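Side-chain contacts in ABC transporter, substrate binding protein (Mannopine) (Agrobacterium fabrum, PDB 5L9S), which serves as the periplasmic solute-binding component of an ABC transporter, probably capturing the opine mannopine for uptake into the cell: residues A46-T49 and A50-T54; P143-D147 and P148-L152; D159-R163 and E164-P168. All blocks are in the same frame, centred on the assembly; numbering follows the deposited sequence.

Interaction 1: residues A46-T49 and A50-T54; sequences AKVT and AMVQT
Ala50 N donates to Ala46 O at 3.1 Å, while Ala50 CB rests 3.4 Å from that same Ala46 O. Met51 follows with a bond from its N to Lys47 O of 3.2 Å, and its side chain folds back over this carbonyl: with CG beside its own backbone N (chi1 -88°), Met51 CG lies 3.3 Å and Met51 SD 3.5 Å from Lys47 O. The chain bends at chi3, and Met51 packs on Trp59 and Val241. Val52 N meets Val48 O at 2.9 Å. Val52 CG2 lies 4.2 Å from Val48 CG1, so the two valines line up one turn apart and both lean on Ile77 of helix 72-77. Gln53 N donates to Thr49 O, and the Thr49 hydroxyl OG1 bonds to Arg45 O one turn earlier. At Thr54 the backbone leaves the helix, yet both its N and its OG1 bond to Ala50 O, from opposite faces of that carbonyl, with Thr54 OG1 at 2.9 Å. Five consecutive i to i+4 backbone bonds, with Val48 and Val52 facing helix 72-77 and Thr49, Ala50 and Gln53 exposed, mark the last turns of an amphipathic alpha-helix, here helix 41-53 at the surface of the solute-binding fold.

Interaction 2: residues P143-D147 and P148-L152; sequences PNFDD and PWRVL
Asp147 presents its carboxylate to the edge of the Trp149 indole, the two planes standing almost perpendicular at 86°. Asp147 CG lies in the plane of the indole, and Asp147 OD1 comes within 3.2 Å of Trp149 CD1. The same oxygen takes the N-H of Trp149 at 2.9 Å from Trp149 N, a fairly straight bond that meets OD1 nearly along its C-O axis. Trp149 holds its ring between its own backbone N and carbonyl carbon (chi1 77°), which brings CD1 round towards the carboxylate.

This is a capping bond at the start of helix 149-158, placed just where the loop after strand 140-143 swings into the helix, a strand-loop-helix connection of the alpha/beta lobe. Pro148, between acceptor and donor, has no N-H to spend.

Next along the helix, Arg150 CG lies over one face of the indole, toward the rim and 3.5 Å above the ring plane. The arginine chain bends at chi3 and carries the guanidinium to the Phe145 ring, where Arg150 NH1 approaches Phe145 CE1 to 3.7 Å; the two side chains cross at about a right angle, with their planes 61° apart. Pro143 CB lies over one face of Phe145, again toward the rim, while Asp147 O sits at the ring's edge, in its plane. Trp189 adds an edge-to-face contact to the same phenyl group. On the strand side, Pro143 and Val151 run past each other in opposite directions, Pro143 CD lying 4.0 Å from Val151 CG2, and both touch Gln208 of strand 206-210.

Interaction 3: residues D159-R163 and E164-P168; sequences DGVPR and EKLFP
Arg163 and its neighbour Glu164 form a salt bridge, with Arg163 NE 3.1 Å from Glu164 OE1. OE1 is met on its anti side but tilted out of the carboxylate plane, and guanidinium and carboxylate stand 79° apart, so this is a one-atom grip and not a flat paired one. Glu164 reaches it by bending at chi2 (81°), a curl that also brings Glu164 OE2 to 3.6 Å from Pro162 CB. Pro162 CG packs 3.8 Å from Lys165 CB and equally close to Lys165 CD, the ring crossing the lysine's extended chain at a slant. Val161 points toward 164-168, its CG1 3.9 Å from Leu166 CA, and both residues lie against Leu156 of helix 149-158.

Further out, Arg163 NH2 bonds to Ile302 O and Arg163 NH1 to Glu299 O, while NE meets Glu164. Two backbone bonds accompany this: Lys165 N donates to Pro162 O at 3.0 Å, and Leu166 N makes a weak bond to Arg163 O. Gly160, with positive phi, ends the preceding helix in a Schellman motif, and the chain then passes through two overlapping type I beta turns on its way to helix 171-181.

Overall arrangement
From the N terminus, the three contacts follow one another in series; none nests in or crosses another, and each spans adjoining residues. Interaction 1 ends helix 41-53 and joins it to helix 72-77. About 17 Å away at the nearest atoms, interaction 2 rounds the loop from strand 140-143 into helix 149-158, beside strand 206-210 and helix 307-325. Interaction 3 takes up the chain just after that helix and leads it towards helix 171-181. Interactions 2 and 3 touch, Trp149 CZ3 packing 4.0 Å from Phe167 CZ, so the first residue of helix 149-158 meets the loop that follows the helix. Interaction 1 stands apart, its centre about 38 Å from that of interaction 3.

Interaction 1: residues A46-T49 and A50-T54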
loop_
_atom_site.group_PDB
_atom_site.type_symbol
_atom_site.label_atom_id
_atom_site.label_comp_id
_atom_site.label_asym_id
_atom_site.label_seq_id
_atom_site.Cartn_x
_atom_site.Cartn_y
_atom_site.Cartn_z
ATOM N N ALA A 46 -12.834 -8.748 -12.178
ATOM C CA ALA A 46 -13.595 -9.410 -13.246
ATOM C C ALA A 46 -14.956 -9.920 -12.783
ATOM O O ALA A 46 -15.910 -9.908 -13.582
ATOM C CB ALA A 46 -12.780 -10.542 -13.837
ATOM N N LYS A 47 -15.052 -10.373 -11.504
ATOM C CA LYS A 47 -16.315 -10.855 -10.944
ATOM C C LYS A 47 -17.269 -9.697 -10.674
ATOM O O LYS A 47 -18.465 -9.850 -10.868
ATOM C CB LYS A 47 -16.082 -11.684 -9.684
ATOM C CG LYS A 47 -16.286 -13.170 -9.894
ATOM C CD LYS A 47 -15.154 -13.991 -9.294
ATOM C CE LYS A 47 -15.328 -15.465 -9.594
ATOM N NZ LYS A 47 -14.020 -16.171 -9.654
ATOM N N VAL A 48 -16.732 -8.525 -10.259
ATOM C CA VAL A 48 -17.531 -7.312 -10.015
ATOM C C VAL A 48 -18.065 -6.765 -11.342
ATOM O O VAL A 48 -19.267 -6.503 -11.467
ATOM C CB VAL A 48 -16.790 -6.237 -9.185
ATOM C CG1 VAL A 48 -17.605 -4.944 -9.080
ATOM C CG2 VAL A 48 -16.463 -6.765 -7.795
ATOM N N THR A 49 -17.181 -6.660 -12.338
ATOM C CA THR A 49 -17.562 -6.185 -13.656
ATOM C C THR A 49 -18.736 -7.020 -14.217
ATOM O O THR A 49 -19.787 -6.453 -14.537
ATOM C CB THR A 49 -16.323 -6.105 -14.579
ATOM O OG1 THR A 49 -15.277 -5.409 -13.906
ATOM C CG2 THR A 49 -16.627 -5.430 -15.910
ATOM N N ALA A 50 -18.568 -8.364 -14.257
ATOM C CA ALA A 50 -19.572 -9.312 -14.772
ATOM C C ALA A 50 -20.926 -9.183 -14.064
ATOM O O ALA A 50 -21.977 -9.231 -14.709
ATOM C CB ALA A 50 -19.056 -10.736 -14.660
ATOM N N MET A 51 -20.892 -8.999 -12.739
ATOM C CA MET A 51 -22.069 -8.803 -11.898
ATOM C C MET A 51 -22.772 -7.491 -12.251
ATOM O O MET A 51 -23.991 -7.465 -12.304
ATOM C CB MET A 51 -21.631 -8.729 -10.442
ATOM C CG MET A 51 -21.552 -10.061 -9.769
ATOM S SD MET A 51 -20.730 -9.958 -8.163
ATOM C CE MET A 51 -21.273 -8.348 -7.593
ATOM N N VAL A 52 -21.995 -6.393 -12.433
ATOM C CA VAL A 52 -22.504 -5.062 -12.768
ATOM C C VAL A 52 -23.166 -5.057 -14.163
ATOM O O VAL A 52 -24.252 -4.487 -14.276
ATOM C CB VAL A 52 -21.435 -3.953 -12.576
ATOM C CG1 VAL A 52 -21.868 -2.633 -13.219
ATOM C CG2 VAL A 52 -21.124 -3.747 -11.089
ATOM N N GLN A 53 -22.580 -5.739 -15.191
ATOM C CA GLN A 53 -23.213 -5.806 -16.532
ATOM C C GLN A 53 -24.575 -6.579 -16.488
ATOM O O GLN A 53 -25.567 -6.097 -17.035
ATOM C CB GLN A 53 -22.255 -6.293 -17.661
ATOM C CG GLN A 53 -22.012 -7.804 -17.867
ATOM C CD GLN A 53 -21.319 -8.117 -19.196
ATOM O OE1 GLN A 53 -21.723 -9.021 -19.936
ATOM N NE2 GLN A 53 -20.261 -7.381 -19.544
ATOM N N THR A 54 -24.635 -7.704 -15.756
ATOM C CA THR A 54 -25.866 -8.461 -15.477
ATOM C C THR A 54 -26.510 -7.626 -14.339
ATOM O O THR A 54 -25.827 -6.794 -13.762
ATOM C CB THR A 54 -25.487 -9.871 -14.932
ATOM O OG1 THR A 54 -24.423 -10.437 -15.699
ATOM C CG2 THR A 54 -26.666 -10.841 -14.921
#

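Interaction 2: residues P143-D147 and P148-L152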
loop_
_atom_site.group_PDB
_atom_site.type_symbol
_atom_site.label_atom_id
_atom_site.label_comp_id
_atom_site.label_asym_id
_atom_site.label_seq_id
_atom_site.Cartn_x
_atom_site.Cartn_y
_atom_site.Cartn_z
ATOM N N PRO A 143 12.642 -3.298 -7.284
ATOM C CA PRO A 143 11.669 -4.246 -7.853
ATOM C C PRO A 143 11.590 -4.124 -9.368
ATOM O O PRO A 143 11.828 -3.064 -9.955
ATOM C CB PRO A 143 10.344 -3.847 -7.224
ATOM C CG PRO A 143 10.512 -2.454 -6.782
ATOM C CD PRO A 143 11.971 -2.235 -6.502
ATOM N N ASN A 144 11.310 -5.238 -9.992
ATOM C CA ASN A 144 11.107 -5.316 -11.420
ATOM C C ASN A 144 9.788 -6.017 -11.684
ATOM O O ASN A 144 9.727 -7.182 -12.096
ATOM C CB ASN A 144 12.293 -5.935 -12.170
ATOM C CG ASN A 144 12.015 -6.195 -13.635
ATOM O OD1 ASN A 144 11.468 -5.343 -14.360
ATOM N ND2 ASN A 144 12.312 -7.410 -14.070
ATOM N N PHE A 145 8.731 -5.310 -11.328
ATOM C CA PHE A 145 7.369 -5.690 -11.626
ATOM C C PHE A 145 6.891 -4.603 -12.585
ATOM O O PHE A 145 7.567 -3.564 -12.710
ATOM C CB PHE A 145 6.475 -5.909 -10.385
ATOM C CG PHE A 145 6.703 -5.086 -9.136
ATOM C CD1 PHE A 145 6.666 -3.693 -9.183
ATOM C CD2 PHE A 145 6.820 -5.704 -7.889
ATOM C CE1 PHE A 145 6.797 -2.940 -8.017
ATOM C CE2 PHE A 145 6.949 -4.950 -6.727
ATOM C CZ PHE A 145 6.924 -3.574 -6.798
ATOM N N ASP A 146 5.822 -4.894 -13.342
ATOM C CA ASP A 146 5.292 -4.103 -14.450
ATOM C C ASP A 146 5.140 -2.585 -14.211
ATOM O O ASP A 146 5.429 -1.835 -15.149
ATOM C CB ASP A 146 3.990 -4.705 -14.976
ATOM C CG ASP A 146 4.232 -5.978 -15.777
ATOM O OD1 ASP A 146 5.025 -5.931 -16.755
ATOM O OD2 ASP A 146 3.630 -7.015 -15.434
ATOM N N ASP A 147 4.748 -2.107 -13.014
ATOM C CA ASP A 147 4.700 -0.644 -12.872
ATOM C C ASP A 147 5.947 -0.113 -12.168
ATOM O O ASP A 147 6.207 -0.470 -11.018
ATOM C CB ASP A 147 3.397 -0.099 -12.241
ATOM C CG ASP A 147 3.096 1.380 -12.527
ATOM O OD1 ASP A 147 4.033 2.210 -12.450
ATOM O OD2 ASP A 147 1.909 1.717 -12.738
ATOM N N PRO A 148 6.704 0.775 -12.857
ATOM C CA PRO A 148 7.935 1.321 -12.264
ATOM C C PRO A 148 7.802 2.659 -11.506
ATOM O O PRO A 148 8.826 3.254 -11.148
ATOM C CB PRO A 148 8.779 1.550 -13.515
ATOM C CG PRO A 148 7.783 2.021 -14.534
ATOM C CD PRO A 148 6.533 1.251 -14.253
ATOM N N TRP A 149 6.583 3.181 -11.334
ATOM C CA TRP A 149 6.402 4.527 -10.794
ATOM C C TRP A 149 7.203 4.816 -9.506
ATOM O O TRP A 149 7.730 5.933 -9.379
ATOM C CB TRP A 149 4.915 4.897 -10.638
ATOM C CG TRP A 149 4.187 4.297 -9.469
ATOM C CD1 TRP A 149 3.415 3.163 -9.462
ATOM C CD2 TRP A 149 4.120 4.837 -8.136
ATOM N NE1 TRP A 149 2.890 2.956 -8.209
ATOM C CE2 TRP A 149 3.303 3.972 -7.375
ATOM C CE3 TRP A 149 4.693 5.962 -7.503
ATOM C CZ2 TRP A 149 2.996 4.230 -6.038
ATOM C CZ3 TRP A 149 4.396 6.205 -6.174
ATOM C CH2 TRP A 149 3.529 5.369 -5.468
ATOM N N ARG A 150 7.310 3.823 -8.570
ATOM C CA ARG A 150 8.057 3.976 -7.318
ATOM C C ARG A 150 9.565 3.984 -7.556
ATOM O O ARG A 150 10.298 4.582 -6.790
ATOM C CB ARG A 150 7.717 2.856 -6.345
ATOM C CG ARG A 150 6.410 2.995 -5.595
ATOM C CD ARG A 150 6.432 1.812 -4.691
ATOM N NE ARG A 150 5.175 1.071 -4.592
ATOM C CZ ARG A 150 4.665 0.291 -5.532
ATOM N NH1 ARG A 150 5.243 0.213 -6.727
ATOM N NH2 ARG A 150 3.539 -0.361 -5.314
ATOM N N VAL A 151 10.036 3.262 -8.569
ATOM C CA VAL A 151 11.458 3.227 -8.926
ATOM C C VAL A 151 11.833 4.603 -9.539
ATOM O O VAL A 151 12.868 5.175 -9.186
ATOM C CB VAL A 151 11.794 2.031 -9.862
ATOM C CG1 VAL A 151 13.197 2.133 -10.435
ATOM C CG2 VAL A 151 11.638 0.714 -9.122
ATOM N N LEU A 152 10.962 5.131 -10.422
ATOM C CA LEU A 152 11.079 6.429 -11.082
ATOM C C LEU A 152 11.001 7.581 -10.088
ATOM O O LEU A 152 11.851 8.470 -10.121
ATOM C CB LEU A 152 9.989 6.563 -12.171
ATOM C CG LEU A 152 10.091 5.585 -13.376
ATOM C CD1 LEU A 152 8.960 5.810 -14.352
ATOM C CD2 LEU A 152 11.408 5.738 -14.112
#

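Interaction 3: residues D159-R163 and E164-P168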
loop_
_atom_site.group_PDB
_atom_site.type_symbol
_atom_site.label_atom_id
_atom_site.label_comp_id
_atom_site.label_asym_id
_atom_site.label_seq_id
_atom_site.Cartn_x
_atom_site.Cartn_y
_atom_site.Cartn_z
ATOM N N ASP A 159 17.474 12.679 -7.213
ATOM C CA ASP A 159 17.921 13.776 -8.082
ATOM C C ASP A 159 17.578 15.184 -7.524
ATOM O O ASP A 159 17.830 16.179 -8.197
ATOM C CB ASP A 159 17.377 13.595 -9.519
ATOM C CG ASP A 159 18.239 14.203 -10.617
ATOM O OD1 ASP A 159 19.487 14.304 -10.423
ATOM O OD2 ASP A 159 17.685 14.528 -11.686
ATOM N N GLY A 160 17.017 15.251 -6.316
ATOM C CA GLY A 160 16.725 16.503 -5.629
ATOM C C GLY A 160 15.350 17.109 -5.800
ATOM O O GLY A 160 15.140 18.247 -5.380
ATOM N N VAL A 161 14.397 16.368 -6.382
ATOM C CA VAL A 161 13.020 16.845 -6.532
ATOM C C VAL A 161 12.333 16.751 -5.141
ATOM O O VAL A 161 12.324 15.672 -4.539
ATOM C CB VAL A 161 12.228 16.070 -7.631
ATOM C CG1 VAL A 161 10.767 16.513 -7.694
ATOM C CG2 VAL A 161 12.883 16.202 -8.998
ATOM N N PRO A 162 11.794 17.873 -4.602
ATOM C CA PRO A 162 11.095 17.796 -3.299
ATOM C C PRO A 162 9.789 17.032 -3.452
ATOM O O PRO A 162 9.189 17.087 -4.528
ATOM C CB PRO A 162 10.849 19.263 -2.931
ATOM C CG PRO A 162 10.834 19.986 -4.229
ATOM C CD PRO A 162 11.735 19.238 -5.172
ATOM N N ARG A 163 9.371 16.296 -2.401
ATOM C CA ARG A 163 8.176 15.441 -2.445
ATOM C C ARG A 163 6.872 16.171 -2.830
ATOM O O ARG A 163 6.022 15.575 -3.499
ATOM C CB ARG A 163 7.979 14.628 -1.155
ATOM C CG ARG A 163 8.314 15.290 0.168
ATOM C CD ARG A 163 7.613 14.554 1.309
ATOM N NE ARG A 163 6.911 15.506 2.169
ATOM C CZ ARG A 163 5.794 15.252 2.838
ATOM N NH1 ARG A 163 5.228 16.196 3.575
ATOM N NH2 ARG A 163 5.232 14.056 2.774
ATOM N N GLU A 164 6.744 17.449 -2.462
ATOM C CA GLU A 164 5.579 18.288 -2.777
ATOM C C GLU A 164 5.494 18.613 -4.287
ATOM O O GLU A 164 4.400 18.830 -4.814
ATOM C CB GLU A 164 5.610 19.589 -1.953
ATOM C CG GLU A 164 5.785 19.392 -0.450
ATOM C CD GLU A 164 7.202 19.157 0.053
ATOM O OE1 GLU A 164 7.350 18.419 1.056
ATOM O OE2 GLU A 164 8.161 19.695 -0.553
ATOM N N LYS A 165 6.652 18.644 -4.967
ATOM C CA LYS A 165 6.786 18.914 -6.393
ATOM C C LYS A 165 7.027 17.620 -7.222
ATOM O O LYS A 165 7.328 17.711 -8.421
ATOM C CB LYS A 165 7.934 19.914 -6.628
ATOM C CG LYS A 165 7.691 21.335 -6.103
ATOM C CD LYS A 165 8.808 22.291 -6.528
ATOM C CE LYS A 165 8.478 23.741 -6.235
ATOM N NZ LYS A 165 9.442 24.679 -6.877
ATOM N N LEU A 166 6.874 16.430 -6.593
ATOM C CA LEU A 166 7.124 15.126 -7.212
ATOM C C LEU A 166 6.186 14.812 -8.367
ATOM O O LEU A 166 6.674 14.433 -9.431
ATOM C CB LEU A 166 7.136 13.989 -6.169
ATOM C CG LEU A 166 7.564 12.585 -6.661
ATOM C CD1 LEU A 166 8.987 12.568 -7.218
ATOM C CD2 LEU A 166 7.389 11.542 -5.581
ATOM N N PHE A 167 4.858 14.938 -8.162
ATOM C CA PHE A 167 3.846 14.667 -9.198
ATOM C C PHE A 167 3.399 15.966 -9.896
ATOM O O PHE A 167 3.130 16.939 -9.190
ATOM C CB PHE A 167 2.644 13.908 -8.623
ATOM C CG PHE A 167 2.918 12.466 -8.285
ATOM C CD1 PHE A 167 2.817 11.477 -9.255
ATOM C CD2 PHE A 167 3.221 12.087 -6.981
ATOM C CE1 PHE A 167 3.054 10.140 -8.936
ATOM C CE2 PHE A 167 3.430 10.745 -6.655
ATOM C CZ PHE A 167 3.349 9.779 -7.636
ATOM N N PRO A 168 3.329 16.040 -11.256
ATOM C CA PRO A 168 3.580 14.987 -12.274
ATOM C C PRO A 168 5.051 14.559 -12.422
ATOM O O PRO A 168 5.940 15.421 -12.435
ATOM C CB PRO A 168 3.018 15.614 -13.567
ATOM C CG PRO A 168 3.169 17.074 -13.364
ATOM C CD PRO A 168 2.898 17.298 -11.898
#